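Local coordinates for protein putative dehydrogenase (Amycolatopsis orientalis, PDB 5A9T) that catalyses the NADPH-dependent reduction of cyclic imines to amines, as an imine reductase of the hydroxyisobutyrate dehydrogenase-related family, at residues 7-12 against 59-64; 100-105 against 162-167; 135-140 against 152-157. All coordinates share one frame; numbering follows the deposited sequence.

Overall arrangement
Interactions 1 and 3 lie at two places in the mixed sheet of the Rossmann-type NADP-binding domain, their centres about 17 Å apart. Interaction 1 comes first along the chain, at strand 7-11 in the middle of the parallel part. Interaction 3 pairs strand 134-139 with strand 156-161, the outermost strand within this chain, and is nested inside the loop that interaction 2 closes. In interaction 2, helix 99-111 packs on the turn that starts helix 166-193, where the chain enters the C-terminal domain. Interactions 2 and 3 touch through Ser138, although their centres are about 15 Å apart. Interactions 1 and 3 thus join strands of one NADP-binding domain, while interaction 2 sits at the passage between domains.

Interaction 1 of 3, residues 7-12 against 59-64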
ATOM      1  N   PRO A   7      18.910   6.768 -35.695  1.00 17.80           N
ATOM      2  CA  PRO A   7      19.181   5.373 -35.617  1.00 17.43           C
ATOM      3  C   PRO A   7      19.281   4.946 -34.095  1.00 16.83           C
ATOM      4  O   PRO A   7      19.776   5.699 -33.258  1.00 17.46           O
ATOM      5  CB  PRO A   7      20.556   5.243 -36.289  1.00 17.84           C
ATOM      6  CG  PRO A   7      21.167   6.539 -36.131  1.00 19.04           C
ATOM      7  CD  PRO A   7      20.061   7.533 -36.259  1.00 18.39           C
ATOM      8  N   VAL A   8      18.785   3.768 -33.789  1.00 16.65           N
ATOM      9  CA  VAL A   8      18.931   3.217 -32.478  1.00 15.40           C
ATOM     10  C   VAL A   8      19.188   1.727 -32.641  1.00 15.22           C
ATOM     11  O   VAL A   8      18.594   1.110 -33.534  1.00 16.71           O
ATOM     12  CB  VAL A   8      17.652   3.368 -31.625  1.00 17.37           C
ATOM     13  CG1 VAL A   8      17.935   2.780 -30.234  1.00 17.30           C
ATOM     14  CG2 VAL A   8      17.173   4.787 -31.615  1.00 19.68           C
ATOM     15  N   THR A   9      20.045   1.122 -31.833  1.00 14.09           N
ATOM     16  CA  THR A   9      20.240  -0.272 -31.809  1.00 14.30           C
ATOM     17  C   THR A   9      19.610  -0.832 -30.542  1.00 16.02           C
ATOM     18  O   THR A   9      19.845  -0.288 -29.447  1.00 15.30           O
ATOM     19  CB  THR A   9      21.716  -0.591 -31.858  1.00 16.14           C
ATOM     20  OG1 THR A   9      22.255  -0.246 -33.145  1.00 16.84           O
ATOM     21  CG2 THR A   9      21.998  -2.045 -31.627  1.00 17.31           C
ATOM     22  N   VAL A  10      18.955  -1.977 -30.642  1.00 15.18           N
ATOM     23  CA  VAL A  10      18.511  -2.751 -29.476  1.00 14.93           C
ATOM     24  C   VAL A  10      19.238  -4.060 -29.470  1.00 16.27           C
ATOM     25  O   VAL A  10      19.143  -4.854 -30.451  1.00 16.52           O
ATOM     26  CB  VAL A  10      16.992  -2.951 -29.521  1.00 15.43           C
ATOM     27  CG1 VAL A  10      16.581  -3.843 -28.339  1.00 16.93           C
ATOM     28  CG2 VAL A  10      16.249  -1.649 -29.507  1.00 17.17           C
ATOM     29  N   ALA A  11      20.001  -4.342 -28.430  1.00 15.57           N
ATOM     30  CA  ALA A  11      20.673  -5.572 -28.218  1.00 15.32           C
ATOM     31  C   ALA A  11      19.995  -6.400 -27.144  1.00 17.66           C
ATOM     32  O   ALA A  11      19.981  -6.037 -25.969  1.00 17.41           O
ATOM     33  CB  ALA A  11      22.119  -5.331 -27.829  1.00 17.18           C
ATOM     34  N   GLY A  12      19.437  -7.521 -27.525  1.00 17.56           N
ATOM     35  CA  GLY A  12      18.675  -8.338 -26.622  1.00 18.37           C
ATOM     36  C   GLY A  12      17.221  -8.331 -27.026  1.00 19.41           C
ATOM     37  O   GLY A  12      16.524  -7.343 -26.992  1.00 19.03           O
ATOM     38  N   VAL A  59      26.440  -2.596 -33.013  1.00 15.82           N
ATOM     39  CA  VAL A  59      26.998  -1.437 -32.262  1.00 16.54           C
ATOM     40  C   VAL A  59      27.333  -0.292 -33.238  1.00 16.74           C
ATOM     41  O   VAL A  59      27.113   0.931 -32.912  1.00 16.58           O
ATOM     42  CB  VAL A  59      28.248  -1.910 -31.472  1.00 17.73           C
ATOM     43  CG1 VAL A  59      29.100  -0.781 -30.930  1.00 21.32           C
ATOM     44  CG2 VAL A  59      27.749  -2.759 -30.284  1.00 18.45           C
ATOM     45  N   SER A  60      27.952  -0.633 -34.382  1.00 15.84           N
ATOM     46  CA  SER A  60      28.405   0.408 -35.307  0.50 15.22           C
ATOM     47  C   SER A  60      27.262   1.148 -36.017  1.00 15.78           C
ATOM     48  O   SER A  60      27.473   2.200 -36.648  1.00 17.12           O
ATOM     49  CB  SER A  60      29.396  -0.206 -36.336  0.50 15.20           C
ATOM     50  OG  SER A  60      30.522  -0.779 -35.725  0.50 12.88           O
ATOM     51  N   ALA A  61      26.017   0.623 -35.966  1.00 16.38           N
ATOM     52  CA  ALA A  61      24.876   1.168 -36.689  1.00 17.64           C
ATOM     53  C   ALA A  61      24.353   2.467 -36.083  1.00 15.15           C
ATOM     54  O   ALA A  61      23.659   3.246 -36.743  1.00 17.12           O
ATOM     55  CB  ALA A  61      23.721   0.175 -36.773  1.00 19.53           C
ATOM     56  N   SER A  62      24.569   2.625 -34.770  1.00 14.68           N
ATOM     57  CA  SER A  62      23.892   3.645 -33.998  1.00 15.15           C
ATOM     58  C   SER A  62      24.800   4.181 -32.924  1.00 15.02           C
ATOM     59  O   SER A  62      25.597   3.471 -32.420  1.00 16.41           O
ATOM     60  CB  SER A  62      22.585   3.120 -33.311  1.00 15.08           C
ATOM     61  OG  SER A  62      21.830   2.297 -34.213  1.00 16.27           O
ATOM     62  N   ARG A  63      24.589   5.460 -32.542  1.00 14.21           N
ATOM     63  CA  ARG A  63      25.261   5.971 -31.367  1.00 14.45           C
ATOM     64  C   ARG A  63      24.540   5.446 -30.085  1.00 14.50           C
ATOM     65  O   ARG A  63      25.203   5.069 -29.111  1.00 14.57           O
ATOM     66  CB  ARG A  63      25.318   7.473 -31.352  1.00 14.76           C
ATOM     67  CG  ARG A  63      25.781   8.104 -30.039  1.00 15.74           C
ATOM     68  CD  ARG A  63      26.019   9.615 -30.187  1.00 16.04           C
ATOM     69  NE  ARG A  63      26.077  10.334 -28.876  1.00 16.23           N
ATOM     70  CZ  ARG A  63      27.084  10.326 -28.057  1.00 16.16           C
ATOM     71  NH1 ARG A  63      28.195   9.624 -28.258  1.00 16.54           N
ATOM     72  NH2 ARG A  63      27.101  11.023 -26.931  1.00 19.75           N
ATOM     73  N   LEU A  64      23.204   5.434 -30.133  1.00 14.04           N
ATOM     74  CA  LEU A  64      22.383   5.002 -28.983  1.00 13.73           C
ATOM     75  C   LEU A  64      22.159   3.514 -29.039  1.00 13.32           C
ATOM     76  O   LEU A  64      21.574   2.985 -29.987  1.00 14.82           O
ATOM     77  CB  LEU A  64      21.033   5.753 -29.007  1.00 14.15           C
ATOM     78  CG  LEU A  64      20.104   5.308 -27.836  1.00 15.47           C
ATOM     79  CD1 LEU A  64      20.691   5.629 -26.524  1.00 16.92           C
ATOM     80  CD2 LEU A  64      18.768   5.962 -28.058  1.00 16.24           C
TER
HETATM   81  O   HOH W   1      22.105   6.806 -32.515  1.00 16.46           O
HETATM   82  O   HOH W   2      20.177   1.700 -36.435  1.00 18.00           O
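The flat peptide group joining Val8 to Thr9 has the hydroxyl of Ser62 over one face, with Ser62 OG 3.1 Å from Val8 C and almost straight above it. Within the plane of that peptide, Thr9 N donates to Leu64 O at 3.0 Å, and the bond is nearly straight (175° at the hydrogen). The two hydroxyls also meet: Ser62 OG and Thr9 OG1 lie 2.8 Å apart and probably share a hydrogen bond. Thr9 reaches its partner because OG1 is turned beside its own backbone N (chi1 -69°), and Ala58 O gives this hydroxyl a second partner. Strand 7-11 is the first strand of a Rossmann fold: it runs into Gly12, Gly14 and Gly17 of the glycine-rich turn, of which Gly14 and Gly17 bind NADP, while residues 59-64 descend from helix 55-60 into the adjacent parallel strand 64-67. One water receives the N-H of Leu64 and donates to Pro7 O at 2.7 Å. A second water lies 2.8 Å from Ser62 OG and donates weakly to Val8 O. The Val8 and Leu64 side chains run alongside each other on one face of the sheet, with Val8 CG1 3.9 Å from Leu64 CD2. Pro7 CB rests 3.7 Å from Ala61 O.

Interaction 2 of 3, residues 100-105 against 162-167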
ATOM      1  N   LYS A 100      25.455  -2.893  -7.588  1.00 24.58           N
ATOM      2  CA  LYS A 100      26.906  -3.053  -7.771  1.00 28.63           C
ATOM      3  C   LYS A 100      27.171  -3.360  -9.243  1.00 27.18           C
ATOM      4  O   LYS A 100      28.200  -2.804  -9.763  1.00 29.90           O
ATOM      5  CB  LYS A 100      27.402  -4.208  -6.824  1.00 32.27           C
ATOM      6  CG  LYS A 100      28.632  -5.020  -7.236  1.00 36.75           C
ATOM      7  N   GLU A 101      26.334  -4.150  -9.922  1.00 25.86           N
ATOM      8  CA  GLU A 101      26.508  -4.534 -11.330  1.00 26.41           C
ATOM      9  C   GLU A 101      26.323  -3.309 -12.212  1.00 27.18           C
ATOM     10  O   GLU A 101      27.144  -3.007 -13.099  1.00 24.56           O
ATOM     11  CB  GLU A 101      25.502  -5.569 -11.752  1.00 30.18           C
ATOM     12  CG  GLU A 101      25.719  -6.994 -11.253  1.00 41.26           C
ATOM     13  CD  GLU A 101      24.716  -7.948 -11.881  1.00 43.88           C
ATOM     14  OE1 GLU A 101      23.770  -7.543 -12.606  1.00 58.36           O
ATOM     15  OE2 GLU A 101      24.822  -9.124 -11.667  1.00 47.51           O
ATOM     16  N   ALA A 102      25.366  -2.493 -11.913  1.00 22.55           N
ATOM     17  CA  ALA A 102      25.278  -1.150 -12.592  1.00 23.78           C
ATOM     18  C   ALA A 102      26.517  -0.332 -12.475  1.00 27.84           C
ATOM     19  O   ALA A 102      26.942   0.246 -13.499  1.00 21.97           O
ATOM     20  CB  ALA A 102      24.054  -0.337 -12.088  1.00 23.96           C
ATOM     21  N   ASN A 103      27.094  -0.186 -11.282  1.00 24.12           N
ATOM     22  CA  ASN A 103      28.301   0.564 -11.075  1.00 24.48           C
ATOM     23  C   ASN A 103      29.484  -0.014 -11.831  1.00 23.20           C
ATOM     24  O   ASN A 103      30.342   0.778 -12.339  1.00 24.47           O
ATOM     25  CB  ASN A 103      28.570   0.576  -9.586  1.00 27.84           C
ATOM     26  CG  ASN A 103      28.119   1.855  -9.027  1.00 39.36           C
ATOM     27  OD1 ASN A 103      28.825   2.835  -9.154  1.00 47.66           O
ATOM     28  ND2 ASN A 103      26.885   1.940  -8.694  1.00 36.61           N
ATOM     29  N   GLU A 104      29.583  -1.328 -11.838  1.00 21.16           N
ATOM     30  CA  GLU A 104      30.600  -2.105 -12.616  1.00 22.91           C
ATOM     31  C   GLU A 104      30.465  -1.777 -14.088  1.00 27.47           C
ATOM     32  O   GLU A 104      31.469  -1.461 -14.771  1.00 27.10           O
ATOM     33  CB  GLU A 104      30.494  -3.664 -12.502  1.00 24.76           C
ATOM     34  N   ALA A 105      29.232  -1.864 -14.598  1.00 21.94           N
ATOM     35  CA  ALA A 105      29.051  -1.542 -16.017  1.00 20.80           C
ATOM     36  C   ALA A 105      29.364  -0.082 -16.331  1.00 21.61           C
ATOM     37  O   ALA A 105      29.865   0.134 -17.469  1.00 20.08           O
ATOM     38  CB  ALA A 105      27.587  -1.854 -16.380  1.00 20.20           C
ATOM     39  N   THR A 162      23.108  10.765 -10.547  1.00 23.59           N
ATOM     40  CA  THR A 162      24.290  10.263 -11.217  1.00 22.66           C
ATOM     41  C   THR A 162      24.866   8.954 -10.875  1.00 19.97           C
ATOM     42  O   THR A 162      25.572   8.293 -11.608  1.00 24.78           O
ATOM     43  CB  THR A 162      25.365  11.401 -11.267  1.00 28.56           C
ATOM     44  OG1 THR A 162      25.656  11.693  -9.902  1.00 30.33           O
ATOM     45  CG2 THR A 162      24.813  12.649 -11.877  1.00 28.48           C
ATOM     46  N   GLU A 163      24.531   8.431  -9.625  1.00 24.42           N
ATOM     47  CA  GLU A 163      25.028   7.167  -9.206  1.00 26.86           C
ATOM     48  C   GLU A 163      24.405   6.059 -10.026  1.00 24.55           C
ATOM     49  O   GLU A 163      23.153   5.929 -10.073  1.00 24.45           O
ATOM     50  CB  GLU A 163      24.721   6.957  -7.702  1.00 35.67           C
ATOM     51  CG  GLU A 163      25.293   5.652  -7.098  1.00 43.05           C
ATOM     52  CD  GLU A 163      24.810   5.385  -5.657  1.00 56.96           C
ATOM     53  OE1 GLU A 163      24.413   6.324  -4.921  1.00 69.42           O
ATOM     54  OE2 GLU A 163      24.821   4.227  -5.242  1.00 56.13           O
ATOM     55  N   ALA A 164      25.187   5.211 -10.636  1.00 21.98           N
ATOM     56  CA  ALA A 164      24.710   4.302 -11.600  1.00 25.31           C
ATOM     57  C   ALA A 164      23.631   3.288 -11.039  1.00 24.70           C
ATOM     58  O   ALA A 164      22.684   2.905 -11.723  1.00 22.39           O
ATOM     59  CB  ALA A 164      25.846   3.551 -12.288  1.00 32.39           C
ATOM     60  N   GLY A 165      23.827   2.885  -9.785  1.00 21.03           N
ATOM     61  CA  GLY A 165      22.951   1.877  -9.183  1.00 20.72           C
ATOM     62  C   GLY A 165      21.616   2.443  -8.650  1.00 18.74           C
ATOM     63  O   GLY A 165      20.853   1.600  -8.108  1.00 19.52           O
ATOM     64  N   LEU A 166      21.295   3.701  -8.694  1.00 18.21           N
ATOM     65  CA  LEU A 166      20.059   4.277  -8.074  1.00 18.41           C
ATOM     66  C   LEU A 166      18.788   3.710  -8.721  1.00 18.99           C
ATOM     67  O   LEU A 166      17.816   3.350  -8.023  1.00 18.06           O
ATOM     68  CB  LEU A 166      19.947   5.763  -8.052  1.00 21.11           C
ATOM     69  CG  LEU A 166      20.936   6.511  -7.211  1.00 26.78           C
ATOM     70  CD1 LEU A 166      20.884   7.941  -7.631  1.00 30.53           C
ATOM     71  CD2 LEU A 166      20.532   6.401  -5.707  1.00 28.34           C
ATOM     72  N   ALA A 167      18.764   3.526 -10.064  1.00 18.15           N
ATOM     73  CA  ALA A 167      17.534   2.970 -10.633  1.00 16.33           C
ATOM     74  C   ALA A 167      17.266   1.602 -10.234  1.00 16.51           C
ATOM     75  O   ALA A 167      16.060   1.322  -9.866  1.00 15.84           O
ATOM     76  CB  ALA A 167      17.629   3.066 -12.199  1.00 18.05           C
TER
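Van der Waals contact joins Ala102 to the turn at Ala164 and Gly165, and small residues on both sides let the backbones come close: the CA atoms of Ala102 and Gly165 are 5.1 Å apart. The Ala102 methyl presses on the turn, its CB lying 3.5 Å from Ala164 O and 3.8 Å from Gly165 CA. In return Ala164 CB points at the helix and reaches Ala102 O at 3.7 Å, so each methyl group packs against the other residue's carbonyl. Asn103 adds a broader surface, its side chain leaning across from the helix towards the backbone of Gly165. The contact marks the passage from the Rossmann-type domain to the C-terminal domain, because residues 162-167 leave the last strand of the sheet and open the long helix 166-193. Among backbone bonds, Leu166 N to Glu163 O, at 3.2 Å, closes a type I turn just before that helix. Polar support for the turn comes from the sheet, where Ser138 OG is hydrogen-bonded to both Ala164 O and Ala167 N. On the helix side, Ala102 also touches Asp118 of strand 115-121. Contacts between subunits add Ala195 of the second subunit, which packs on Glu163 and Leu166.

Interaction 3 of 3, residues 135-140 against 152-157; sequences FLYSGS and AGLGDP
Leu154 lays its CB over one face of the Phe135 ring, a CH-pi contact 4.1 Å from the centroid and 26° off the ring normal. Phe135 CE1 also comes within 3.5 Å of Leu154 O. The ring arrives there because its CG is turned beside the backbone N of Phe135 (chi1 -76°), swinging it towards the loop that enters the next strand. Gly155 passes close by, and a CB at this position would run into Phe135 CD1. Two residues further along, Tyr137 meets the Pro157 ring, with Tyr137 CE2 3.7 Å from Pro157 CB. A water in the plane of the Tyr137 ring, 2.8 Å from Tyr137 OH, donates to Gly155 O at 2.9 Å and ties the phenol to the loop. Along the backbone, Phe135 N donates to Asp156 O at 3.1 Å, while Pro157 CA makes a CA-H...O contact with Phe135 O. With the Phe135 ring cut back to a methyl, as in an alanine here, Leu154 CB is likely to lose the aromatic face it rests on, and a gap to open towards helix 15-26. In the next shell, Ser133 OG is hydrogen-bonded to Leu154 O. The two parallel strands are joined by helix 141-152 in a beta-alpha-beta unit: Leu151 and Phe144 of that helix touch Tyr137 and Pro157, whereas helix 15-26 packs on Phe135 through Leu20 and on Leu154 through Ala23 and Leu24.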
ATOM      1  N   PHE A 135       9.971   4.716 -16.851  1.00 14.70           N
ATOM      2  CA  PHE A 135      11.323   4.135 -16.773  1.00 14.32           C
ATOM      3  C   PHE A 135      12.158   5.029 -15.893  1.00 13.55           C
ATOM      4  O   PHE A 135      12.126   6.270 -16.043  1.00 15.06           O
ATOM      5  CB  PHE A 135      11.995   4.121 -18.159  1.00 15.73           C
ATOM      6  CG  PHE A 135      11.557   3.067 -19.156  1.00 15.72           C
ATOM      7  CD1 PHE A 135      10.238   2.682 -19.322  1.00 16.63           C
ATOM      8  CD2 PHE A 135      12.463   2.529 -19.995  1.00 16.44           C
ATOM      9  CE1 PHE A 135       9.838   1.720 -20.229  1.00 18.53           C
ATOM     10  CE2 PHE A 135      12.035   1.553 -20.865  1.00 17.72           C
ATOM     11  CZ  PHE A 135      10.745   1.174 -21.021  1.00 17.51           C
ATOM     12  N   LEU A 136      12.813   4.443 -14.882  1.00 13.45           N
ATOM     13  CA  LEU A 136      13.682   5.172 -13.970  1.00 14.46           C
ATOM     14  C   LEU A 136      15.146   5.052 -14.442  1.00 14.83           C
ATOM     15  O   LEU A 136      15.554   3.952 -14.816  1.00 16.66           O
ATOM     16  CB  LEU A 136      13.592   4.663 -12.553  1.00 14.64           C
ATOM     17  CG  LEU A 136      12.150   4.598 -11.995  1.00 15.75           C
ATOM     18  CD1 LEU A 136      12.215   4.048 -10.574  1.00 16.02           C
ATOM     19  CD2 LEU A 136      11.456   5.931 -11.991  1.00 16.75           C
ATOM     20  N   TYR A 137      15.855   6.146 -14.502  1.00 13.85           N
ATOM     21  CA  TYR A 137      17.214   6.172 -14.960  1.00 14.83           C
ATOM     22  C   TYR A 137      18.202   6.752 -13.933  1.00 15.49           C
ATOM     23  O   TYR A 137      17.879   7.628 -13.156  1.00 15.99           O
ATOM     24  CB  TYR A 137      17.347   6.990 -16.256  1.00 15.91           C
ATOM     25  CG  TYR A 137      16.596   6.459 -17.425  1.00 14.28           C
ATOM     26  CD1 TYR A 137      17.112   5.523 -18.266  1.00 14.87           C
ATOM     27  CD2 TYR A 137      15.271   6.891 -17.724  1.00 15.80           C
ATOM     28  CE1 TYR A 137      16.391   4.994 -19.313  1.00 14.92           C
ATOM     29  CE2 TYR A 137      14.575   6.417 -18.769  1.00 14.96           C
ATOM     30  CZ  TYR A 137      15.116   5.465 -19.585  1.00 14.14           C
ATOM     31  OH  TYR A 137      14.461   4.951 -20.658  1.00 16.20           O
ATOM     32  N   SER A 138      19.420   6.284 -14.039  1.00 15.02           N
ATOM     33  CA  SER A 138      20.515   6.772 -13.228  1.00 16.37           C
ATOM     34  C   SER A 138      21.836   6.647 -13.993  1.00 17.10           C
ATOM     35  O   SER A 138      22.083   5.680 -14.692  1.00 18.40           O
ATOM     36  CB  SER A 138      20.489   6.072 -11.795  1.00 15.83           C
ATOM     37  OG  SER A 138      20.662   4.745 -11.893  1.00 18.23           O
ATOM     38  N   GLY A 139      22.687   7.638 -13.748  1.00 19.29           N
ATOM     39  CA  GLY A 139      23.989   7.713 -14.476  1.00 19.25           C
ATOM     40  C   GLY A 139      24.105   9.078 -15.045  1.00 18.89           C
ATOM     41  O   GLY A 139      23.547  10.041 -14.637  1.00 20.11           O
ATOM     42  N   SER A 140      24.814   9.096 -16.178  1.00 20.19           N
ATOM     43  CA  SER A 140      25.104  10.403 -16.772  1.00 21.88           C
ATOM     44  C   SER A 140      23.930  11.352 -17.062  1.00 20.79           C
ATOM     45  O   SER A 140      23.039  11.020 -17.791  1.00 20.33           O
ATOM     46  CB  SER A 140      25.863  10.124 -18.040  1.00 25.22           C
ATOM     47  OG  SER A 140      26.023  11.332 -18.793  1.00 25.00           O
ATOM     48  N   ALA A 152      11.671   8.987 -24.126  1.00 17.29           N
ATOM     49  CA  ALA A 152      10.240   9.208 -23.807  1.00 19.61           C
ATOM     50  C   ALA A 152       9.333   8.455 -24.692  1.00 20.77           C
ATOM     51  O   ALA A 152       8.168   8.180 -24.319  1.00 24.20           O
ATOM     52  CB  ALA A 152       9.978  10.652 -23.838  1.00 20.07           C
ATOM     53  N   GLY A 153       9.747   7.959 -25.859  1.00 19.30           N
ATOM     54  CA  GLY A 153       8.948   7.016 -26.640  1.00 20.31           C
ATOM     55  C   GLY A 153       8.689   5.673 -26.001  1.00 23.94           C
ATOM     56  O   GLY A 153       7.866   4.917 -26.437  1.00 26.76           O
ATOM     57  N   LEU A 154       9.582   5.275 -25.022  1.00 20.01           N
ATOM     58  CA  LEU A 154       9.461   4.037 -24.367  1.00 19.26           C
ATOM     59  C   LEU A 154       8.528   4.165 -23.122  1.00 19.39           C
ATOM     60  O   LEU A 154       7.874   3.178 -22.709  1.00 19.04           O
ATOM     61  CB  LEU A 154      10.817   3.528 -23.911  1.00 19.26           C
ATOM     62  CG  LEU A 154      11.888   3.382 -25.038  1.00 20.14           C
ATOM     63  CD1 LEU A 154      13.230   2.985 -24.490  1.00 20.70           C
ATOM     64  CD2 LEU A 154      11.438   2.356 -26.058  1.00 22.16           C
ATOM     65  N   GLY A 155       8.625   5.273 -22.460  1.00 20.90           N
ATOM     66  CA  GLY A 155       7.901   5.523 -21.194  1.00 21.19           C
ATOM     67  C   GLY A 155       8.362   6.828 -20.627  1.00 22.76           C
ATOM     68  O   GLY A 155       9.399   7.403 -21.037  1.00 22.88           O
ATOM     69  N   ASP A 156       7.659   7.409 -19.670  1.00 18.79           N
ATOM     70  CA  ASP A 156       8.014   8.602 -19.049  1.00 18.27           C
ATOM     71  C   ASP A 156       9.387   8.467 -18.397  1.00 19.38           C
ATOM     72  O   ASP A 156       9.519   7.670 -17.482  1.00 18.49           O
ATOM     73  CB  ASP A 156       7.031   9.025 -17.942  1.00 21.73           C
ATOM     74  CG  ASP A 156       7.301  10.400 -17.407  1.00 31.65           C
ATOM     75  OD1 ASP A 156       7.845  11.250 -18.130  1.00 35.69           O
ATOM     76  OD2 ASP A 156       6.898  10.695 -16.224  1.00 37.82           O
ATOM     77  N   PRO A 157      10.392   9.256 -18.794  1.00 19.14           N
ATOM     78  CA  PRO A 157      11.716   9.012 -18.298  1.00 19.17           C
ATOM     79  C   PRO A 157      11.988   9.881 -17.061  1.00 20.86           C
ATOM     80  O   PRO A 157      11.762  11.089 -17.083  1.00 22.78           O
ATOM     81  CB  PRO A 157      12.589   9.444 -19.457  1.00 20.34           C
ATOM     82  CG  PRO A 157      11.821  10.499 -20.140  1.00 24.20           C
ATOM     83  CD  PRO A 157      10.389  10.172 -19.960  1.00 21.05           C
TER
HETATM   84  O   HOH W   3      11.904   6.028 -20.962  1.00 18.75           O